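PDB 2NLZ: cephalosporin acylase from Bacillus halodurans, which probably hydrolyses an amide bond of cephalosporin-type substrates, as an Ntn hydrolase of the gamma-glutamyltranspeptidase family. Local coordinates for residues Val117-Leu129 against Leu208-Tyr220. The protein carries 1 engineered substitution. Sequence-based numbering, arbitrary orientation.
Sequences VTVPGAPGAWAEL and LRSIAESNGESFY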
loop_
_atom_site.group_PDB
_atom_site.type_symbol
_atom_site.label_atom_id
_atom_site.label_comp_id
_atom_site.label_asym_id
_atom_site.label_seq_id
_atom_site.Cartn_x
_atom_site.Cartn_y
_atom_site.Cartn_z
ATOM N N VAL D 117 6.754 23.651 39.000
ATOM C CA VAL D 117 5.576 23.015 39.590
ATOM C C VAL D 117 4.491 24.031 39.968
ATOM O O VAL D 117 4.736 24.939 40.761
ATOM C CB VAL D 117 5.957 22.203 40.841
ATOM C CG1 VAL D 117 4.731 21.507 41.416
ATOM C CG2 VAL D 117 7.056 21.192 40.515
ATOM N N THR D 118 3.304 23.872 39.386
ATOM C CA THR D 118 2.110 24.619 39.799
ATOM C C THR D 118 1.208 23.694 40.616
ATOM O O THR D 118 1.434 22.482 40.619
ATOM C CB THR D 118 1.338 25.167 38.579
ATOM O OG1 THR D 118 0.852 24.086 37.766
ATOM C CG2 THR D 118 2.240 26.051 37.764
ATOM N N VAL D 119 0.193 24.232 41.295
ATOM C CA VAL D 119 -0.660 23.362 42.120
ATOM C C VAL D 119 -1.393 22.330 41.264
ATOM O O VAL D 119 -2.027 22.682 40.267
ATOM C CB VAL D 119 -1.632 24.114 43.118
ATOM C CG1 VAL D 119 -0.846 24.962 44.087
ATOM C CG2 VAL D 119 -2.654 24.973 42.412
ATOM N N PRO D 120 -1.230 21.041 41.611
ATOM C CA PRO D 120 -1.935 19.955 40.949
ATOM C C PRO D 120 -3.433 20.076 41.164
ATOM O O PRO D 120 -3.901 19.931 42.287
ATOM C CB PRO D 120 -1.414 18.709 41.672
ATOM C CG PRO D 120 -0.136 19.110 42.270
ATOM C CD PRO D 120 -0.316 20.540 42.652
ATOM N N GLY D 121 -4.176 20.336 40.092
ATOM C CA GLY D 121 -5.625 20.504 40.184
ATOM C C GLY D 121 -6.516 19.271 40.029
ATOM O O GLY D 121 -7.716 19.319 40.336
ATOM N N ALA D 122 -5.935 18.169 39.559
ATOM C CA ALA D 122 -6.702 16.968 39.215
ATOM C C ALA D 122 -7.430 16.286 40.376
ATOM O O ALA D 122 -8.613 15.971 40.237
ATOM C CB ALA D 122 -5.844 15.955 38.429
ATOM N N PRO D 123 -6.745 16.044 41.516
ATOM C CA PRO D 123 -7.498 15.416 42.604
ATOM C C PRO D 123 -8.749 16.196 43.027
ATOM O O PRO D 123 -9.786 15.589 43.293
ATOM C CB PRO D 123 -6.479 15.347 43.743
ATOM C CG PRO D 123 -5.169 15.357 43.069
ATOM C CD PRO D 123 -5.338 16.270 41.899
ATOM N N GLY D 124 -8.659 17.521 43.052
ATOM C CA GLY D 124 -9.815 18.365 43.364
ATOM C C GLY D 124 -10.891 18.272 42.301
ATOM O O GLY D 124 -12.092 18.246 42.611
ATOM N N ALA D 125 -10.456 18.211 41.046
ATOM C CA ALA D 125 -11.371 18.018 39.926
ATOM C C ALA D 125 -12.113 16.689 40.018
ATOM O O ALA D 125 -13.283 16.614 39.672
ATOM C CB ALA D 125 -10.633 18.126 38.613
ATOM N N TRP D 126 -11.433 15.653 40.494
ATOM C CA TRP D 126 -12.075 14.365 40.707
ATOM C C TRP D 126 -13.225 14.525 41.690
ATOM O O TRP D 126 -14.364 14.200 41.374
ATOM C CB TRP D 126 -11.086 13.321 41.246
ATOM C CG TRP D 126 -9.905 13.018 40.362
ATOM C CD1 TRP D 126 -9.834 13.159 39.007
ATOM C CD2 TRP D 126 -8.639 12.483 40.776
ATOM N NE1 TRP D 126 -8.591 12.772 38.555
ATOM C CE2 TRP D 126 -7.841 12.350 39.622
ATOM C CE3 TRP D 126 -8.100 12.109 42.016
ATOM C CZ2 TRP D 126 -6.530 11.858 39.668
ATOM C CZ3 TRP D 126 -6.796 11.631 42.060
ATOM C CH2 TRP D 126 -6.030 11.507 40.892
ATOM N N ALA D 127 -12.910 15.040 42.874
ATOM C CA ALA D 127 -13.880 15.215 43.958
ATOM C C ALA D 127 -15.102 16.049 43.566
ATOM O O ALA D 127 -16.243 15.623 43.794
ATOM C CB ALA D 127 -13.203 15.820 45.173
ATOM N N GLU D 128 -14.857 17.224 42.982
ATOM C CA GLU D 128 -15.932 18.102 42.528
ATOM C C GLU D 128 -16.814 17.469 41.454
ATOM O O GLU D 128 -18.020 17.717 41.416
ATOM C CB GLU D 128 -15.381 19.436 42.022
ATOM C CG GLU D 128 -15.499 20.587 43.027
ATOM C CD GLU D 128 -16.906 21.155 43.152
ATOM O OE1 GLU D 128 -17.618 21.249 42.134
ATOM O OE2 GLU D 128 -17.290 21.520 44.281
ATOM N N LEU D 129 -16.211 16.657 40.592
ATOM C CA LEU D 129 -16.948 15.958 39.555
ATOM C C LEU D 129 -17.878 14.933 40.191
ATOM O O LEU D 129 -19.024 14.786 39.770
ATOM C CB LEU D 129 -15.971 15.269 38.607
ATOM C CG LEU D 129 -16.163 15.316 37.092
ATOM C CD1 LEU D 129 -17.068 16.438 36.661
ATOM C CD2 LEU D 129 -14.798 15.474 36.440
ATOM N N LEU D 208 -4.149 7.532 47.090
ATOM C CA LEU D 208 -5.456 7.449 46.450
ATOM C C LEU D 208 -6.524 7.112 47.471
ATOM O O LEU D 208 -7.605 7.686 47.446
ATOM C CB LEU D 208 -5.472 6.445 45.307
ATOM C CG LEU D 208 -4.839 6.928 44.003
ATOM C CD1 LEU D 208 -4.732 5.771 43.026
ATOM C CD2 LEU D 208 -5.593 8.100 43.374
ATOM N N ARG D 209 -6.202 6.208 48.391
ATOM C CA ARG D 209 -7.084 5.922 49.515
ATOM C C ARG D 209 -7.290 7.179 50.375
ATOM O O ARG D 209 -8.406 7.463 50.809
ATOM C CB ARG D 209 -6.544 4.750 50.339
ATOM C CG ARG D 209 -7.513 4.190 51.367
ATOM C CD ARG D 209 -7.569 2.665 51.320
ATOM N NE ARG D 209 -6.255 2.068 51.077
ATOM C CZ ARG D 209 -6.048 0.806 50.702
ATOM N NH1 ARG D 209 -7.067 -0.025 50.519
ATOM N NH2 ARG D 209 -4.812 0.376 50.504
ATOM N N SER D 210 -6.229 7.951 50.583
ATOM C CA SER D 210 -6.329 9.127 51.428
ATOM C C SER D 210 -7.224 10.195 50.811
ATOM O O SER D 210 -7.898 10.917 51.542
ATOM C CB SER D 210 -4.945 9.695 51.766
ATOM O OG SER D 210 -5.025 10.734 52.737
ATOM N N ILE D 211 -7.244 10.298 49.481
ATOM C CA ILE D 211 -8.116 11.299 48.843
ATOM C C ILE D 211 -9.514 10.764 48.629
ATOM O O ILE D 211 -10.463 11.535 48.524
ATOM C CB ILE D 211 -7.546 11.938 47.531
ATOM C CG1 ILE D 211 -7.057 10.889 46.552
ATOM C CG2 ILE D 211 -6.408 12.886 47.844
ATOM C CD1 ILE D 211 -5.899 11.381 45.706
ATOM N N ALA D 212 -9.635 9.441 48.597
ATOM C CA ALA D 212 -10.940 8.784 48.558
ATOM C C ALA D 212 -11.713 9.048 49.850
ATOM O O ALA D 212 -12.909 9.357 49.813
ATOM C CB ALA D 212 -10.778 7.289 48.339
ATOM N N GLU D 213 -11.006 8.944 50.977
ATOM C CA GLU D 213 -11.591 9.052 52.315
ATOM C C GLU D 213 -11.745 10.484 52.802
ATOM O O GLU D 213 -12.304 10.716 53.867
ATOM C CB GLU D 213 -10.752 8.268 53.321
ATOM C CG GLU D 213 -10.851 6.763 53.156
ATOM C CD GLU D 213 -9.840 6.007 53.993
ATOM O OE1 GLU D 213 -9.734 4.774 53.814
ATOM O OE2 GLU D 213 -9.153 6.639 54.825
ATOM N N SER D 214 -11.258 11.444 52.027
ATOM C CA SER D 214 -11.343 12.838 52.433
ATOM C C SER D 214 -12.074 13.722 51.420
ATOM O O SER D 214 -12.236 14.919 51.654
ATOM C CB SER D 214 -9.945 13.395 52.700
ATOM O OG SER D 214 -9.238 13.551 51.483
ATOM N N ASN D 215 -12.532 13.125 50.318
ATOM C CA ASN D 215 -13.064 13.868 49.160
ATOM C C ASN D 215 -12.061 14.891 48.623
ATOM O O ASN D 215 -12.406 16.035 48.315
ATOM C CB ASN D 215 -14.426 14.515 49.454
ATOM C CG ASN D 215 -15.582 13.547 49.283
ATOM O OD1 ASN D 215 -15.695 12.878 48.264
ATOM N ND2 ASN D 215 -16.451 13.480 50.279
ATOM N N GLY D 216 -10.808 14.458 48.537
ATOM C CA GLY D 216 -9.738 15.276 48.012
ATOM C C GLY D 216 -9.192 16.279 48.996
ATOM O O GLY D 216 -8.238 16.982 48.689
ATOM N N GLU D 217 -9.779 16.340 50.185
ATOM C CA GLU D 217 -9.414 17.356 51.173
ATOM C C GLU D 217 -7.986 17.178 51.713
ATOM O O GLU D 217 -7.297 18.161 51.998
ATOM C CB GLU D 217 -10.435 17.373 52.322
ATOM C CG GLU D 217 -10.773 18.759 52.869
ATOM C CD GLU D 217 -11.520 19.633 51.871
ATOM O OE1 GLU D 217 -12.045 19.107 50.865
ATOM O OE2 GLU D 217 -11.587 20.858 52.095
ATOM N N SER D 218 -7.551 15.925 51.829
ATOM C CA SER D 218 -6.241 15.596 52.369
ATOM C C SER D 218 -5.113 16.109 51.496
ATOM O O SER D 218 -4.042 16.435 52.003
ATOM C CB SER D 218 -6.101 14.091 52.523
ATOM O OG SER D 218 -4.752 13.740 52.747
ATOM N N PHE D 219 -5.367 16.174 50.188
ATOM C CA PHE D 219 -4.376 16.599 49.197
ATOM C C PHE D 219 -4.084 18.096 49.270
ATOM O O PHE D 219 -2.937 18.508 49.111
ATOM C CB PHE D 219 -4.859 16.226 47.794
ATOM C CG PHE D 219 -3.823 16.405 46.709
ATOM C CD1 PHE D 219 -2.889 15.407 46.450
ATOM C CD2 PHE D 219 -3.810 17.552 45.916
ATOM C CE1 PHE D 219 -1.935 15.555 45.437
ATOM C CE2 PHE D 219 -2.868 17.714 44.910
ATOM C CZ PHE D 219 -1.925 16.705 44.669
ATOM N N TYR D 220 -5.117 18.900 49.517
ATOM C CA TYR D 220 -5.002 20.362 49.449
ATOM C C TYR D 220 -4.915 21.085 50.792
ATOM O O TYR D 220 -4.139 22.031 50.948
ATOM C CB TYR D 220 -6.167 20.932 48.657
ATOM C CG TYR D 220 -6.198 20.463 47.237
ATOM C CD1 TYR D 220 -5.325 20.992 46.301
ATOM C CD2 TYR D 220 -7.101 19.489 46.827
ATOM C CE1 TYR D 220 -5.346 20.564 44.996
ATOM C CE2 TYR D 220 -7.133 19.058 45.526
ATOM C CZ TYR D 220 -6.255 19.600 44.606
ATOM O OH TYR D 220 -6.279 19.180 43.291
#
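Gly124 and Gly216 bring the two backbones to 5.6 Å between their CA atoms, the first turns of helix 122-133 lying against the type I' turn Ser214-Glu217 that links helices 202-212 and 217-221. Two hydrogen bonds grip the Tyr220 hydroxyl: OH donates to Pro120 O at 2.7 Å, arriving tilted 18° from the carbonyl plane, and accepts from Gly124 N at 2.9 Å, with Gly124 N lying in the ring plane at its edge. With CG anti to the carbonyl carbon (chi1 -62°), the phenol reaches the start of the helix. A phenylalanine here would probably leave both Pro120 O and Gly124 N without this mate in a buried contact. Phe219 takes Pro123 CG squarely over one face, a CH-pi contact 3.7 Å from the ring centroid, while Pro120 CB meets its CZ. Farther along, Trp126 sets CZ3 against Ile211 CD1 (3.8 Å), which sits at the indole edge, and Leu208 CD2; Trp126 NE1 is hydrogen-bonded to Gln375 OE1. Ala127 rests its CB on the turn, near Asn215 O. Two tyrosine-mediated bonds and a proline-aromatic CH-pi contact thus join the N-terminal end of one helix to a short turn between two others in the helical part of the gamma-glutamyltranspeptidase-like fold.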